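Local coordinates for DUF3194 domain-containing protein (Thermococcus onnurineus, PDB 3UEB) that is of unknown function but folds as a small alpha and beta protein of the UPF0440 (DUF3194) family from a hyperthermophilic archaeon, at residues 68-73 with 78-83; 9-14 with 90-95. All blocks are in the same frame, centred on the assembly; numbering follows the deposited sequence.

Interaction 1. Residues 68-73 with 78-83; sequences VYLEVP and VDVDKL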
loop_
_atom_site.group_PDB
_atom_site.type_symbol
_atom_site.label_atom_id
_atom_site.label_comp_id
_atom_site.label_asym_id
_atom_site.label_seq_id
_atom_site.Cartn_x
_atom_site.Cartn_y
_atom_site.Cartn_z
ATOM N N VAL A 68 -7.191 5.069 -4.605
ATOM C CA VAL A 68 -6.868 6.154 -3.690
ATOM C C VAL A 68 -8.125 6.737 -3.056
ATOM O O VAL A 68 -9.127 6.963 -3.739
ATOM C CB VAL A 68 -6.139 7.318 -4.417
ATOM C CG1 VAL A 68 -5.554 8.283 -3.393
ATOM C CG2 VAL A 68 -5.061 6.779 -5.331
ATOM N N TYR A 69 -8.075 6.958 -1.746
ATOM C CA TYR A 69 -9.184 7.567 -1.032
ATOM C C TYR A 69 -8.553 8.598 -0.108
ATOM O O TYR A 69 -7.629 8.290 0.642
ATOM C CB TYR A 69 -9.976 6.547 -0.204
ATOM C CG TYR A 69 -11.021 7.210 0.676
ATOM C CD1 TYR A 69 -12.231 7.657 0.145
ATOM C CD2 TYR A 69 -10.769 7.459 2.026
ATOM C CE1 TYR A 69 -13.158 8.334 0.934
ATOM C CE2 TYR A 69 -11.690 8.138 2.820
ATOM C CZ TYR A 69 -12.880 8.572 2.269
ATOM O OH TYR A 69 -13.803 9.234 3.048
ATOM N N LEU A 70 -9.050 9.827 -0.170
ATOM C CA LEU A 70 -8.497 10.899 0.646
ATOM C C LEU A 70 -9.600 11.748 1.227
ATOM O O LEU A 70 -10.544 12.113 0.532
ATOM C CB LEU A 70 -7.559 11.775 -0.194
ATOM C CG LEU A 70 -6.949 13.004 0.489
ATOM C CD1 LEU A 70 -6.257 12.587 1.790
ATOM C CD2 LEU A 70 -5.947 13.667 -0.454
ATOM N N GLU A 71 -9.460 12.067 2.506
ATOM C CA GLU A 71 -10.444 12.865 3.206
ATOM C C GLU A 71 -9.760 13.934 4.052
ATOM O O GLU A 71 -8.770 13.663 4.733
ATOM C CB GLU A 71 -11.277 11.948 4.102
ATOM C CG GLU A 71 -12.603 12.519 4.558
ATOM C CD GLU A 71 -13.317 11.599 5.525
ATOM O OE1 GLU A 71 -13.309 10.371 5.297
ATOM O OE2 GLU A 71 -13.894 12.104 6.510
ATOM N N VAL A 72 -10.277 15.154 3.992
ATOM C CA VAL A 72 -9.734 16.245 4.795
ATOM C C VAL A 72 -10.865 16.711 5.717
ATOM O O VAL A 72 -12.029 16.391 5.473
ATOM C CB VAL A 72 -9.260 17.434 3.911
ATOM C CG1 VAL A 72 -8.200 16.965 2.934
ATOM C CG2 VAL A 72 -10.438 18.044 3.169
ATOM N N PRO A 73 -10.542 17.452 6.794
ATOM C CA PRO A 73 -11.590 17.932 7.711
ATOM C C PRO A 73 -12.641 18.753 6.957
ATOM O O PRO A 73 -12.331 19.385 5.944
ATOM C CB PRO A 73 -10.811 18.777 8.715
ATOM C CG PRO A 73 -9.463 18.100 8.745
ATOM C CD PRO A 73 -9.204 17.834 7.277
ATOM N N VAL A 78 -9.828 22.512 0.574
ATOM C CA VAL A 78 -8.853 21.948 -0.345
ATOM C C VAL A 78 -9.577 21.211 -1.461
ATOM O O VAL A 78 -10.632 20.609 -1.237
ATOM C CB VAL A 78 -7.916 20.967 0.391
ATOM C CG1 VAL A 78 -7.149 20.095 -0.605
ATOM C CG2 VAL A 78 -6.944 21.749 1.248
ATOM N N ASP A 79 -9.014 21.272 -2.665
ATOM C CA ASP A 79 -9.604 20.597 -3.814
ATOM C C ASP A 79 -9.050 19.166 -3.832
ATOM O O ASP A 79 -8.031 18.887 -4.461
ATOM C CB ASP A 79 -9.229 21.334 -5.103
ATOM C CG ASP A 79 -10.099 20.929 -6.271
ATOM O OD1 ASP A 79 -10.469 19.737 -6.346
ATOM O OD2 ASP A 79 -10.403 21.797 -7.117
ATOM N N VAL A 80 -9.741 18.272 -3.135
ATOM C CA VAL A 80 -9.326 16.882 -3.007
ATOM C C VAL A 80 -9.139 16.106 -4.305
ATOM O O VAL A 80 -8.127 15.429 -4.471
ATOM C CB VAL A 80 -10.298 16.106 -2.089
ATOM C CG1 VAL A 80 -9.868 14.642 -1.981
ATOM C CG2 VAL A 80 -10.328 16.759 -0.708
ATOM N N ASP A 81 -10.103 16.183 -5.218
ATOM C CA ASP A 81 -9.967 15.463 -6.481
ATOM C C ASP A 81 -8.764 16.001 -7.243
ATOM O O ASP A 81 -8.010 15.243 -7.856
ATOM C CB ASP A 81 -11.223 15.616 -7.341
ATOM C CG ASP A 81 -12.468 15.098 -6.653
ATOM O OD1 ASP A 81 -12.407 14.016 -6.031
ATOM O OD2 ASP A 81 -13.513 15.775 -6.747
ATOM N N LYS A 82 -8.584 17.314 -7.189
ATOM C CA LYS A 82 -7.476 17.965 -7.871
ATOM C C LYS A 82 -6.154 17.440 -7.303
ATOM O O LYS A 82 -5.246 17.075 -8.057
ATOM C CB LYS A 82 -7.587 19.480 -7.681
ATOM C CG LYS A 82 -6.990 20.324 -8.798
ATOM C CD LYS A 82 -5.505 20.537 -8.603
ATOM C CE LYS A 82 -5.204 21.302 -7.311
ATOM N NZ LYS A 82 -5.798 22.672 -7.317
ATOM N N LEU A 83 -6.053 17.405 -5.974
ATOM C CA LEU A 83 -4.850 16.908 -5.318
ATOM C C LEU A 83 -4.643 15.446 -5.705
ATOM O O LEU A 83 -3.538 15.039 -6.048
ATOM C CB LEU A 83 -4.970 17.034 -3.792
ATOM C CG LEU A 83 -3.907 16.284 -2.977
ATOM C CD1 LEU A 83 -2.524 16.661 -3.474
ATOM C CD2 LEU A 83 -4.056 16.615 -1.498
#
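Leu70 and Val72, both turned toward the helix start at 78-83, meet Val80 and Leu83 chiefly through apolar side chains. Leu70 and Val80 share the centre of the contact, and Leu70 also reaches Leu83: its CD2 methyl meets CD2 of Leu83 at 3.7 Å, the two side chains crossing at about a right angle. Nearer its root, CB of Leu70 lies 4.1 Å from CG1 of Val80. CG1 of Val80 also rests against the strand backbone, 3.6 Å from O of Leu70, because it stands anti to its own backbone N (chi1 179°). The other branch of Val80 turns to the loop: its CG2 is 4.1 Å from CG2 of Val72, the two valines passing one another from opposite sides. Compact branched side chains suit this place, where the chain reverses over a short link and the helix must begin close to the sheet.

The contact joins the end of strand 63-71, the middle strand of an antiparallel three-stranded sheet, to the first turn of helix 80-104, which packs on the same sheet face as helix 20-41. Val38 and Tyr37 of that second helix touch Leu70 and Leu83 respectively.

Polar groups are kept to the flanks. Asp79 is the N-cap: its OD1 accepts from Lys82 N at 3.2 Å, a short acidic side chain being well suited to a backbone N-H of the first turn. On the other face of the strand, Tyr69 OH donates to Glu71 OE1 at 2.6 Å, approaching from above the carboxylate plane.

Interaction 2. Residues 9-14 with 90-95; sequences RVIHIG and RAYEIV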
loop_
_atom_site.group_PDB
_atom_site.type_symbol
_atom_site.label_atom_id
_atom_site.label_comp_id
_atom_site.label_asym_id
_atom_site.label_seq_id
_atom_site.Cartn_x
_atom_site.Cartn_y
_atom_site.Cartn_z
ATOM N N ARG A 9 -10.407 7.613 -6.241
ATOM C CA ARG A 9 -9.828 7.433 -7.560
ATOM C C ARG A 9 -9.339 6.001 -7.742
ATOM O O ARG A 9 -8.655 5.458 -6.872
ATOM C CB ARG A 9 -8.663 8.407 -7.739
ATOM C CG ARG A 9 -8.081 8.433 -9.129
ATOM C CD ARG A 9 -9.129 8.831 -10.152
ATOM N NE ARG A 9 -8.517 9.180 -11.430
ATOM C CZ ARG A 9 -7.791 10.274 -11.635
ATOM N NH1 ARG A 9 -7.268 10.508 -12.833
ATOM N NH2 ARG A 9 -7.599 11.140 -10.646
ATOM N N VAL A 10 -9.702 5.394 -8.868
ATOM C CA VAL A 10 -9.283 4.029 -9.171
ATOM C C VAL A 10 -8.605 3.993 -10.529
ATOM O O VAL A 10 -9.197 4.395 -11.531
ATOM C CB VAL A 10 -10.477 3.061 -9.214
ATOM C CG1 VAL A 10 -10.021 1.696 -9.717
ATOM C CG2 VAL A 10 -11.092 2.936 -7.838
ATOM N N ILE A 11 -7.367 3.514 -10.568
ATOM C CA ILE A 11 -6.647 3.439 -11.827
ATOM C C ILE A 11 -6.210 2.010 -12.141
ATOM O O ILE A 11 -5.774 1.264 -11.259
ATOM C CB ILE A 11 -5.418 4.380 -11.827
ATOM C CG1 ILE A 11 -4.370 3.895 -10.829
ATOM C CG2 ILE A 11 -5.855 5.799 -11.458
ATOM C CD1 ILE A 11 -3.138 4.784 -10.757
ATOM N N HIS A 12 -6.355 1.636 -13.407
ATOM C CA HIS A 12 -5.989 0.310 -13.882
ATOM C C HIS A 12 -4.746 0.417 -14.743
ATOM O O HIS A 12 -4.672 1.251 -15.644
ATOM C CB HIS A 12 -7.146 -0.293 -14.685
ATOM C CG HIS A 12 -8.325 -0.678 -13.845
ATOM N ND1 HIS A 12 -9.487 -1.190 -14.383
ATOM C CD2 HIS A 12 -8.508 -0.659 -12.504
ATOM C CE1 HIS A 12 -10.334 -1.473 -13.407
ATOM N NE2 HIS A 12 -9.764 -1.160 -12.257
ATOM N N ILE A 13 -3.763 -0.430 -14.466
ATOM C CA ILE A 13 -2.513 -0.390 -15.208
ATOM C C ILE A 13 -2.055 -1.749 -15.742
ATOM O O ILE A 13 -2.018 -2.745 -15.009
ATOM C CB ILE A 13 -1.386 0.196 -14.328
ATOM C CG1 ILE A 13 -1.781 1.593 -13.833
ATOM C CG2 ILE A 13 -0.091 0.277 -15.121
ATOM C CD1 ILE A 13 -0.744 2.251 -12.917
ATOM N N GLY A 14 -1.715 -1.780 -17.027
ATOM C CA GLY A 14 -1.223 -3.000 -17.638
ATOM C C GLY A 14 0.283 -2.877 -17.803
ATOM O O GLY A 14 0.759 -1.855 -18.293
ATOM N N ARG A 90 1.658 12.317 -11.070
ATOM C CA ARG A 90 3.044 12.214 -10.622
ATOM C C ARG A 90 3.447 10.744 -10.601
ATOM O O ARG A 90 4.558 10.397 -10.990
ATOM C CB ARG A 90 3.214 12.805 -9.218
ATOM C CG ARG A 90 4.629 12.676 -8.662
ATOM C CD ARG A 90 5.635 13.379 -9.566
ATOM N NE ARG A 90 5.373 14.813 -9.653
ATOM C CZ ARG A 90 5.665 15.687 -8.692
ATOM N NH1 ARG A 90 6.234 15.273 -7.566
ATOM N NH2 ARG A 90 5.383 16.977 -8.853
ATOM N N ALA A 91 2.533 9.888 -10.142
ATOM C CA ALA A 91 2.789 8.454 -10.077
ATOM C C ALA A 91 3.099 7.904 -11.474
ATOM O O ALA A 91 4.100 7.231 -11.658
ATOM C CB ALA A 91 1.590 7.734 -9.473
ATOM N N TYR A 92 2.248 8.197 -12.452
ATOM C CA TYR A 92 2.480 7.738 -13.829
ATOM C C TYR A 92 3.874 8.149 -14.314
ATOM O O TYR A 92 4.618 7.339 -14.872
ATOM C CB TYR A 92 1.444 8.353 -14.778
ATOM C CG TYR A 92 0.022 7.894 -14.556
ATOM C CD1 TYR A 92 -1.044 8.756 -14.788
ATOM C CD2 TYR A 92 -0.262 6.599 -14.137
ATOM C CE1 TYR A 92 -2.365 8.345 -14.606
ATOM C CE2 TYR A 92 -1.582 6.173 -13.950
ATOM C CZ TYR A 92 -2.624 7.056 -14.186
ATOM O OH TYR A 92 -3.923 6.655 -13.984
ATOM N N GLU A 93 4.209 9.419 -14.104
ATOM C CA GLU A 93 5.497 9.964 -14.518
ATOM C C GLU A 93 6.667 9.213 -13.902
ATOM O O GLU A 93 7.665 8.923 -14.567
ATOM C CB GLU A 93 5.605 11.437 -14.122
ATOM C CG GLU A 93 6.825 12.124 -14.706
ATOM C CD GLU A 93 7.204 13.402 -13.974
ATOM O OE1 GLU A 93 8.001 14.185 -14.541
ATOM O OE2 GLU A 93 6.721 13.624 -12.837
ATOM N N ILE A 94 6.546 8.909 -12.618
ATOM C CA ILE A 94 7.604 8.211 -11.912
ATOM C C ILE A 94 7.625 6.750 -12.328
ATOM O O ILE A 94 8.699 6.168 -12.509
ATOM C CB ILE A 94 7.419 8.371 -10.385
ATOM C CG1 ILE A 94 7.691 9.834 -10.011
ATOM C CG2 ILE A 94 8.340 7.432 -9.625
ATOM C CD1 ILE A 94 7.255 10.213 -8.626
ATOM N N VAL A 95 6.450 6.157 -12.518
ATOM C CA VAL A 95 6.399 4.766 -12.936
ATOM C C VAL A 95 7.005 4.621 -14.338
ATOM O O VAL A 95 7.803 3.715 -14.583
ATOM C CB VAL A 95 4.948 4.218 -12.935
ATOM C CG1 VAL A 95 4.898 2.874 -13.646
ATOM C CG2 VAL A 95 4.459 4.041 -11.500
HETATM O O HOH W 1 -6.627 8.163 -15.188
#
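The ring of Tyr92 is met by two isoleucines of strand 6-14: CD1 of Ile13 lies at the ring edge, near its plane, 4.1 Å from CE2 of Tyr92, while CD1 of Ile11 comes in obliquely, 3.8 Å from that same CE2 atom. The contact belongs to a two-layer alpha+beta arrangement in which helix 80-104 packs on one face of the antiparallel sheet, here over strand 6-14. Alternation along the strand sorts the side chains: Ile11 and Ile13 point toward the helix, whereas His12 between them points away.

Tyr92 starts from the flank of its helix, and its length is what spans the gap, since the nearest CA atoms, those of Ile13 and Tyr92, are 9.6 Å apart. With CG anti to the carbonyl carbon (chi1 -66°), the phenol reaches across so that its OH touches the body of Ile11, 3.3 Å from CG2. Beta-branched isoleucine suits the strand, and Ile11 offers one branch, ending in CD1, to the ring and the other, CG2, to the hydroxyl. Replacing Tyr92 by an alanine would probably leave the CD1 methyls of Ile11 and Ile13 without their aromatic partner and open a gap between strand and helix.

At the polar end of the ring, tyrosine can meet both the apolar layer and water. Arg9, on the same side of the strand, has its NH2 in a salt bridge with Asp85 of the helix. A water links Arg9 to Tyr92 through weak bonds: it accepts from Arg9 NH1 at 3.4 Å and lies 3.3 Å from Tyr92 OH.

Both contacts fasten helix 80-104 to one sheet, interaction 1 at the helix start against the middle strand 63-71 and interaction 2 further along against strand 6-14, an edge strand of this chain's sheet. Their centres are about 17 Å apart, and the strands are neighbours: Val68 N lies 2.7 Å from Arg9 O, a probable hydrogen bond. Interaction 1 is nested within the chain loop closed by interaction 2. The four touching residues of interaction 1 are all buried, and aliphatic groups suffice there. Interaction 2 is only partly buried; there a tyrosine reaches from the helix to isoleucine methyls, and its hydroxyl has a weak water link.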